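DITP/XTP pyrophosphatase (PDB 6WWD) probably hydrolyses non-canonical purine nucleoside triphosphates such as XTP, dITP and ITP to monophosphates and diphosphate, using magnesium, to cleanse the nucleotide pool. Local coordinates at residues L4-N9 with C68-S73; A120-C125 with V136-W141; L104-L109 with G143-I148. One frame throughout, in Å; residues are numbered along the deposited sequence.

In the fold
All three contacts reach the same mixed sheet. Contact 1 pairs strands 2-5 and 67-77; contact 2 pairs strands 118-128 and 134-145; contact 3 sets the end of helix 98-108 on the end of strand 134-145. Strands 67-77 and 118-128 are neighbours, so contacts 1 and 2 touch: their centres are about 14 Å apart, with Asp72 O 2.8 Å from Ala124 N. Contact 3 lies about 20 Å from contact 2 and 29 Å from contact 1, centre to centre. Contact 1 closes first in sequence; contact 2 nests within contact 3. The sheet thus joins the predicted substrate-binding and active-site residues of contact 1 to the strand of contact 2 that continues it into the second subunit.

Contact 1: residues L4-N9 with C68-S73; sequences LVASRN and CVADDS
One water ties Ala6 to Asp71: Asp71 N donates to it at 2.7 Å, while Ala6 O, at 2.8 Å, and more weakly Asp71 OD1 lie where the water can donate. A chi1 of 49° brings OD1 round to the same water as its own backbone N. This water takes over where direct strand pairing stops. Before it, Val69 engages the residues flanking Val5, as a parallel bridge requires: Val69 N gives its hydrogen to Leu4 O at 2.9 Å, and Val69 O receives that of Ala6 N at 2.9 Å, the latter nearly straight (172° at the hydrogen). An inverse gamma turn centred on Ala6, closed by Ser7 N to Val5 O at 2.7 Å, then bends the chain off the strand. Ser7 OG next accepts from Asn9 N at 3.0 Å in an ST turn, and Asn9 caps helix 10-22. Strand, turn and helix N-terminus together form the stretch in which Ser7, Arg8 and Asn9 are predicted to bind substrate in this HAM1 family enzyme; Asp72, the predicted proton acceptor and magnesium ligand, follows on the other strand and forms a salt bridge with Lys56. Side chains fill in around the backbone bonds. Cys68 SG, anti to its own N (chi1 176°), sits 4.0 Å from Leu4 CD2 and 3.9 Å from Ala6 CB, bridging the two. On the other face, Val5 packs on Leu13 and Leu16 of helix 10-22, whereas Val69 meets Leu188 of the second subunit.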
loop_
_atom_site.group_PDB
_atom_site.type_symbol
_atom_site.label_atom_id
_atom_site.label_comp_id
_atom_site.label_asym_id
_atom_site.label_seq_id
_atom_site.Cartn_x
_atom_site.Cartn_y
_atom_site.Cartn_z
ATOM N N LEU D 4 -28.443 -13.807 -4.249
ATOM C CA LEU D 4 -28.186 -13.771 -2.815
ATOM C C LEU D 4 -27.568 -12.424 -2.424
ATOM O O LEU D 4 -26.544 -12.006 -2.985
ATOM C CB LEU D 4 -27.269 -14.930 -2.411
ATOM C CG LEU D 4 -26.770 -14.939 -0.964
ATOM C CD1 LEU D 4 -27.916 -15.168 0.050
ATOM C CD2 LEU D 4 -25.687 -15.992 -0.792
ATOM N N VAL D 5 -28.190 -11.730 -1.474
ATOM C CA VAL D 5 -27.545 -10.597 -0.816
ATOM C C VAL D 5 -26.958 -11.087 0.509
ATOM O O VAL D 5 -27.691 -11.583 1.374
ATOM C CB VAL D 5 -28.511 -9.421 -0.619
ATOM C CG1 VAL D 5 -27.785 -8.281 0.080
ATOM C CG2 VAL D 5 -29.058 -8.966 -1.973
ATOM N N ALA D 6 -25.634 -10.992 0.651
ATOM C CA ALA D 6 -24.928 -11.509 1.827
ATOM C C ALA D 6 -25.136 -10.572 3.021
ATOM O O ALA D 6 -24.217 -9.954 3.555
ATOM C CB ALA D 6 -23.446 -11.703 1.535
ATOM N N SER D 7 -26.386 -10.492 3.444
ATOM C CA SER D 7 -26.772 -9.614 4.533
ATOM C C SER D 7 -27.924 -10.251 5.293
ATOM O O SER D 7 -28.695 -11.030 4.727
ATOM C CB SER D 7 -27.197 -8.241 4.002
ATOM O OG SER D 7 -27.603 -7.377 5.046
ATOM N N ARG D 8 -28.018 -9.928 6.585
ATOM C CA ARG D 8 -29.195 -10.259 7.381
ATOM C C ARG D 8 -30.114 -9.062 7.580
ATOM O O ARG D 8 -31.079 -9.153 8.345
ATOM C CB ARG D 8 -28.773 -10.804 8.742
ATOM C CG ARG D 8 -27.923 -12.062 8.682
ATOM C CD ARG D 8 -27.488 -12.482 10.072
ATOM N NE ARG D 8 -26.996 -13.848 10.046
ATOM C CZ ARG D 8 -25.781 -14.198 9.622
ATOM N NH1 ARG D 8 -24.915 -13.276 9.210
ATOM N NH2 ARG D 8 -25.426 -15.478 9.626
ATOM N N ASN D 9 -29.804 -7.925 6.953
ATOM C CA ASN D 9 -30.593 -6.709 7.097
ATOM C C ASN D 9 -31.622 -6.603 5.977
ATOM O O ASN D 9 -31.239 -6.335 4.822
ATOM C CB ASN D 9 -29.679 -5.496 7.088
ATOM C CG ASN D 9 -30.421 -4.193 7.295
ATOM O OD1 ASN D 9 -31.656 -4.145 7.271
ATOM N ND2 ASN D 9 -29.662 -3.115 7.495
ATOM N N CYS D 68 -24.089 -13.491 -6.025
ATOM C CA CYS D 68 -24.088 -12.981 -4.666
ATOM C C CYS D 68 -23.532 -11.572 -4.664
ATOM O O CYS D 68 -22.466 -11.323 -5.221
ATOM C CB CYS D 68 -23.274 -13.867 -3.710
ATOM S SG CYS D 68 -23.213 -13.113 -2.066
ATOM N N VAL D 69 -24.269 -10.656 -4.056
ATOM C CA VAL D 69 -23.823 -9.291 -3.807
ATOM C C VAL D 69 -23.510 -9.172 -2.321
ATOM O O VAL D 69 -24.326 -9.568 -1.477
ATOM C CB VAL D 69 -24.892 -8.261 -4.219
ATOM C CG1 VAL D 69 -24.486 -6.878 -3.750
ATOM C CG2 VAL D 69 -25.099 -8.279 -5.705
ATOM N N ALA D 70 -22.343 -8.619 -2.001
ATOM C CA ALA D 70 -21.939 -8.403 -0.619
ATOM C C ALA D 70 -21.430 -6.981 -0.480
ATOM O O ALA D 70 -20.944 -6.389 -1.445
ATOM C CB ALA D 70 -20.846 -9.378 -0.185
ATOM N N ASP D 71 -21.526 -6.427 0.724
ATOM C CA ASP D 71 -21.036 -5.074 0.933
ATOM C C ASP D 71 -20.085 -5.031 2.121
ATOM O O ASP D 71 -19.951 -5.993 2.888
ATOM C CB ASP D 71 -22.197 -4.083 1.063
ATOM C CG ASP D 71 -23.241 -4.544 2.020
ATOM O OD1 ASP D 71 -22.873 -4.971 3.140
ATOM O OD2 ASP D 71 -24.429 -4.530 1.628
ATOM N N ASP D 72 -19.367 -3.915 2.217
ATOM C CA ASP D 72 -18.343 -3.740 3.246
ATOM C C ASP D 72 -18.021 -2.262 3.352
ATOM O O ASP D 72 -17.584 -1.666 2.366
ATOM C CB ASP D 72 -17.093 -4.542 2.895
ATOM C CG ASP D 72 -16.335 -4.974 4.116
ATOM O OD1 ASP D 72 -16.467 -6.145 4.522
ATOM O OD2 ASP D 72 -15.636 -4.131 4.694
ATOM N N SER D 73 -18.235 -1.674 4.533
ATOM C CA SER D 73 -18.137 -0.233 4.717
ATOM C C SER D 73 -17.353 0.061 5.983
ATOM O O SER D 73 -17.217 -0.795 6.867
ATOM C CB SER D 73 -19.520 0.434 4.808
ATOM O OG SER D 73 -20.283 0.084 3.676
HETATM O O HOH W 1 -22.936 -7.673 2.673
#

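Contact 2: residues A120-C125 with V136-W141; sequences AFVSAC and VVEGRW
Strands 120-125 and 136-141 run antiparallel at 164°, their axes 4.6 Å apart, as the two arms of a beta hairpin. The hydrogen-bonded pairs are Phe121 with Trp141, Ser123 with Gly139 and Cys125 with Val137; within the first, Trp141 N to Phe121 O is 2.8 Å, whereas Phe121 N to Trp141 O stretches to 3.2 Å. On the face of Val122 and Arg140, the two methyls of the valine meet the two partners of an ion pair. Its CG2 lies over one face of the guanidinium, offset toward the rim and 3.5 Å from Arg140 NH1, while CG1 is 3.5 Å from Glu138 OE2. Arg140 NE meets Glu138 OE1 at 2.7 Å, in the guanidinium plane but 59° out of the carboxylate plane. The opposite face carries Phe121 and Trp141, side by side and pointing the same way; Trp141 CE3 approaches the edge of the Phe121 ring at CD2, 4.0 Å away, and both rings meet Phe161. Segment 136-141 also pairs antiparallel with a strand of the second subunit, carrying the sheet across the interface. With Glu50 of both this chain and the second subunit close to Glu138, the Arg140 bridge probably eases the crowding of negative charge there.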
loop_
_atom_site.group_PDB
_atom_site.type_symbol
_atom_site.label_atom_id
_atom_site.label_comp_id
_atom_site.label_asym_id
_atom_site.label_seq_id
_atom_site.Cartn_x
_atom_site.Cartn_y
_atom_site.Cartn_z
ATOM N N ALA D 120 -11.519 9.060 5.073
ATOM C CA ALA D 120 -12.647 8.878 4.165
ATOM C C ALA D 120 -13.615 7.840 4.726
ATOM O O ALA D 120 -13.191 6.832 5.297
ATOM C CB ALA D 120 -12.179 8.432 2.774
ATOM N N PHE D 121 -14.915 8.086 4.555
ATOM C CA PHE D 121 -15.889 7.011 4.665
ATOM C C PHE D 121 -15.873 6.231 3.354
ATOM O O PHE D 121 -15.905 6.823 2.273
ATOM C CB PHE D 121 -17.285 7.555 4.947
ATOM C CG PHE D 121 -17.586 7.783 6.413
ATOM C CD1 PHE D 121 -17.294 6.823 7.367
ATOM C CD2 PHE D 121 -18.219 8.955 6.823
ATOM C CE1 PHE D 121 -17.608 7.048 8.718
ATOM C CE2 PHE D 121 -18.527 9.195 8.168
ATOM C CZ PHE D 121 -18.227 8.243 9.112
ATOM N N VAL D 122 -15.786 4.911 3.445
ATOM C CA VAL D 122 -15.652 4.045 2.279
ATOM C C VAL D 122 -16.776 3.032 2.308
ATOM O O VAL D 122 -17.097 2.474 3.362
ATOM C CB VAL D 122 -14.299 3.304 2.243
ATOM C CG1 VAL D 122 -14.196 2.465 0.978
ATOM C CG2 VAL D 122 -13.147 4.271 2.338
ATOM N N SER D 123 -17.343 2.756 1.143
ATOM C CA SER D 123 -18.379 1.749 1.020
ATOM C C SER D 123 -18.082 0.933 -0.233
ATOM O O SER D 123 -17.930 1.501 -1.322
ATOM C CB SER D 123 -19.750 2.408 0.962
ATOM O OG SER D 123 -20.760 1.457 0.834
ATOM N N ALA D 124 -17.901 -0.375 -0.066
ATOM C CA ALA D 124 -17.600 -1.273 -1.173
ATOM C C ALA D 124 -18.709 -2.300 -1.357
ATOM O O ALA D 124 -19.311 -2.767 -0.383
ATOM C CB ALA D 124 -16.260 -1.989 -0.965
ATOM N N CYS D 125 -18.951 -2.657 -2.616
ATOM C CA CYS D 125 -19.962 -3.623 -3.033
ATOM C C CYS D 125 -19.325 -4.571 -4.029
ATOM O O CYS D 125 -18.704 -4.118 -4.999
ATOM C CB CYS D 125 -21.163 -2.941 -3.694
ATOM S SG CYS D 125 -22.380 -2.271 -2.556
ATOM N N VAL D 136 -15.961 -5.613 -8.321
ATOM C CA VAL D 136 -16.077 -4.897 -7.063
ATOM C C VAL D 136 -16.047 -3.406 -7.345
ATOM O O VAL D 136 -15.370 -2.943 -8.274
ATOM C CB VAL D 136 -14.982 -5.324 -6.061
ATOM C CG1 VAL D 136 -13.591 -5.026 -6.581
ATOM C CG2 VAL D 136 -15.236 -4.662 -4.710
ATOM N N VAL D 137 -16.865 -2.664 -6.607
ATOM C CA VAL D 137 -16.940 -1.214 -6.713
ATOM C C VAL D 137 -16.781 -0.636 -5.312
ATOM O O VAL D 137 -17.194 -1.248 -4.325
ATOM C CB VAL D 137 -18.275 -0.757 -7.359
ATOM C CG1 VAL D 137 -18.365 0.767 -7.462
ATOM C CG2 VAL D 137 -18.453 -1.386 -8.724
ATOM N N GLU D 138 -16.175 0.548 -5.222
ATOM C CA GLU D 138 -16.154 1.247 -3.945
ATOM C C GLU D 138 -16.403 2.729 -4.175
ATOM O O GLU D 138 -16.169 3.258 -5.272
ATOM C CB GLU D 138 -14.841 1.037 -3.175
ATOM C CG GLU D 138 -13.735 1.992 -3.567
ATOM C CD GLU D 138 -12.501 1.846 -2.689
ATOM O OE1 GLU D 138 -11.486 2.534 -2.977
ATOM O OE2 GLU D 138 -12.548 1.038 -1.723
ATOM N N GLY D 139 -16.942 3.370 -3.148
ATOM C CA GLY D 139 -17.051 4.818 -3.095
ATOM C C GLY D 139 -16.336 5.335 -1.863
ATOM O O GLY D 139 -16.382 4.704 -0.804
ATOM N N ARG D 140 -15.683 6.490 -2.005
ATOM C CA ARG D 140 -14.962 7.151 -0.915
ATOM C C ARG D 140 -15.437 8.588 -0.793
ATOM O O ARG D 140 -15.385 9.339 -1.772
ATOM C CB ARG D 140 -13.446 7.165 -1.148
ATOM C CG ARG D 140 -12.858 5.802 -1.151
ATOM C CD ARG D 140 -11.323 5.787 -1.084
ATOM N NE ARG D 140 -10.943 4.386 -1.036
ATOM C CZ ARG D 140 -10.301 3.804 -0.037
ATOM N NH1 ARG D 140 -9.881 4.514 1.015
ATOM N NH2 ARG D 140 -10.050 2.503 -0.122
ATOM N N TRP D 141 -15.879 8.964 0.399
ATOM C CA TRP D 141 -16.277 10.336 0.719
ATOM C C TRP D 141 -15.130 10.974 1.490
ATOM O O TRP D 141 -14.899 10.629 2.649
ATOM C CB TRP D 141 -17.560 10.319 1.545
ATOM C CG TRP D 141 -18.239 11.655 1.832
ATOM C CD1 TRP D 141 -18.087 12.821 1.160
ATOM C CD2 TRP D 141 -19.202 11.911 2.870
ATOM N NE1 TRP D 141 -18.881 13.803 1.724
ATOM C CE2 TRP D 141 -19.579 13.260 2.771
ATOM C CE3 TRP D 141 -19.758 11.129 3.890
ATOM C CZ2 TRP D 141 -20.506 13.847 3.642
ATOM C CZ3 TRP D 141 -20.688 11.716 4.759
ATOM C CH2 TRP D 141 -21.045 13.055 4.626
#

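Contact 3: residues L104-L109 with G143-I148; sequences LLLAQL and GSIARI
Here the last turn of helix 98-108 rests on the end of strand 134-145, where the strand passes into a loop. Three leucines of the helix end, Leu105, Leu106 and Leu109, do the touching, and Ile145 is their common partner; no hydrogen bond crosses between the segments. Leu109 CD1 sits at the fork of Ile145, 3.9 Å from CG1 and equally near CG2, a single methyl meeting both branches. The two side chains cross at about a right angle. The first two torsions of Ile145 (chi1 -56°, chi2 -53°) together place its CD1 toward Leu105 CD2, a methyl-to-methyl approach at 4.3 Å. Leu106 works differently: its CB does not point at the strand, yet CD2 reaches across to Ile145 CG2 at 4.1 Å and comes within 3.1 Å of Ala146 O. That last approach is tight for a methyl and a carbonyl oxygen, and the same methyl is 4.0 Å from Arg147 O, so one leucine branch lies along two successive carbonyls of the departing loop. Arg117 links the two segments, donating through NH1 to Leu109 O, through NE to Ile145 O and through NH2 to Ala146 O. Arg147 directs its own guanidinium to Asp114 in a salt bridge. The side chain of Leu105 lies about 4 Å from that of the predicted substrate-binding residue Tyr157. Strand 161-163 lines the strand end through Val162, which touches Ser144 and Ala146, while Leu105 and Leu109 continue onto Leu75 and Val77, so the helix end packs against strand 67-77 as well as the end of strand 134-145.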
loop_
_atom_site.group_PDB
_atom_site.type_symbol
_atom_site.label_atom_id
_atom_site.label_comp_id
_atom_site.label_asym_id
_atom_site.label_seq_id
_atom_site.Cartn_x
_atom_site.Cartn_y
_atom_site.Cartn_z
ATOM N N LEU D 104 -11.584 6.104 21.143
ATOM C CA LEU D 104 -10.263 5.549 20.866
ATOM C C LEU D 104 -9.617 6.248 19.673
ATOM O O LEU D 104 -8.434 6.608 19.709
ATOM C CB LEU D 104 -10.355 4.036 20.625
ATOM C CG LEU D 104 -9.063 3.344 20.137
ATOM C CD1 LEU D 104 -7.890 3.515 21.145
ATOM C CD2 LEU D 104 -9.320 1.866 19.791
ATOM N N LEU D 105 -10.368 6.419 18.590
ATOM C CA LEU D 105 -9.804 7.053 17.400
ATOM C C LEU D 105 -9.284 8.454 17.714
ATOM O O LEU D 105 -8.156 8.810 17.338
ATOM C CB LEU D 105 -10.852 7.098 16.290
ATOM C CG LEU D 105 -10.350 7.679 14.971
ATOM C CD1 LEU D 105 -9.151 6.908 14.514
ATOM C CD2 LEU D 105 -11.428 7.577 13.932
ATOM N N LEU D 106 -10.103 9.270 18.392
ATOM C CA LEU D 106 -9.665 10.608 18.787
ATOM C C LEU D 106 -8.405 10.558 19.631
ATOM O O LEU D 106 -7.479 11.350 19.424
ATOM C CB LEU D 106 -10.752 11.340 19.575
ATOM C CG LEU D 106 -11.988 11.846 18.846
ATOM C CD1 LEU D 106 -12.850 12.644 19.823
ATOM C CD2 LEU D 106 -11.551 12.700 17.667
ATOM N N ALA D 107 -8.381 9.666 20.629
ATOM C CA ALA D 107 -7.224 9.582 21.513
ATOM C C ALA D 107 -5.988 9.143 20.746
ATOM O O ALA D 107 -4.886 9.646 20.996
ATOM C CB ALA D 107 -7.498 8.627 22.675
ATOM N N GLN D 108 -6.149 8.191 19.819
ATOM C CA GLN D 108 -5.010 7.746 19.019
ATOM C C GLN D 108 -4.425 8.900 18.217
ATOM O O GLN D 108 -3.200 9.014 18.083
ATOM C CB GLN D 108 -5.419 6.595 18.084
ATOM C CG GLN D 108 -5.653 5.244 18.783
ATOM C CD GLN D 108 -6.121 4.163 17.828
ATOM O OE1 GLN D 108 -6.909 4.423 16.932
ATOM N NE2 GLN D 108 -5.627 2.949 18.012
ATOM N N LEU D 109 -5.282 9.797 17.727
ATOM C CA LEU D 109 -4.879 10.892 16.860
ATOM C C LEU D 109 -4.686 12.221 17.603
ATOM O O LEU D 109 -4.495 13.251 16.958
ATOM C CB LEU D 109 -5.929 11.061 15.758
ATOM C CG LEU D 109 -6.289 9.865 14.867
ATOM C CD1 LEU D 109 -7.318 10.327 13.836
ATOM C CD2 LEU D 109 -5.092 9.262 14.168
ATOM N N GLY D 143 -12.651 13.359 3.603
ATOM C CA GLY D 143 -12.746 14.317 4.684
ATOM C C GLY D 143 -11.557 14.247 5.617
ATOM O O GLY D 143 -10.418 14.033 5.180
ATOM N N SER D 144 -11.803 14.472 6.901
ATOM C CA SER D 144 -10.755 14.410 7.910
ATOM C C SER D 144 -11.410 14.152 9.264
ATOM O O SER D 144 -12.636 14.219 9.409
ATOM C CB SER D 144 -9.909 15.696 7.924
ATOM O OG SER D 144 -10.720 16.821 8.178
ATOM N N ILE D 145 -10.584 13.859 10.254
ATOM C CA ILE D 145 -11.087 13.557 11.588
ATOM C C ILE D 145 -11.083 14.828 12.429
ATOM O O ILE D 145 -10.061 15.516 12.531
ATOM C CB ILE D 145 -10.259 12.447 12.256
ATOM C CG1 ILE D 145 -10.224 11.193 11.365
ATOM C CG2 ILE D 145 -10.800 12.147 13.661
ATOM C CD1 ILE D 145 -11.598 10.681 10.941
ATOM N N ALA D 146 -12.223 15.132 13.048
ATOM C CA ALA D 146 -12.304 16.260 13.962
ATOM C C ALA D 146 -11.456 16.019 15.211
ATOM O O ALA D 146 -11.034 14.901 15.525
ATOM C CB ALA D 146 -13.758 16.518 14.376
ATOM N N ARG D 147 -11.248 17.095 15.959
ATOM C CA ARG D 147 -10.549 17.013 17.230
ATOM C C ARG D 147 -11.497 16.790 18.390
ATOM O O ARG D 147 -11.088 16.229 19.409
ATOM C CB ARG D 147 -9.742 18.287 17.464
ATOM C CG ARG D 147 -8.713 18.466 16.400
ATOM C CD ARG D 147 -7.660 19.461 16.795
ATOM N NE ARG D 147 -6.679 19.577 15.723
ATOM C CZ ARG D 147 -5.514 18.942 15.704
ATOM N NH1 ARG D 147 -5.159 18.151 16.710
ATOM N NH2 ARG D 147 -4.697 19.108 14.679
ATOM N N ILE D 148 -12.740 17.252 18.273
ATOM C CA ILE D 148 -13.779 16.964 19.266
ATOM C C ILE D 148 -15.082 16.667 18.549
ATOM O O ILE D 148 -15.401 17.268 17.516
ATOM C CB ILE D 148 -13.970 18.140 20.261
ATOM C CG1 ILE D 148 -14.368 19.417 19.530
ATOM C CG2 ILE D 148 -12.713 18.369 21.092
ATOM C CD1 ILE D 148 -14.672 20.546 20.433
#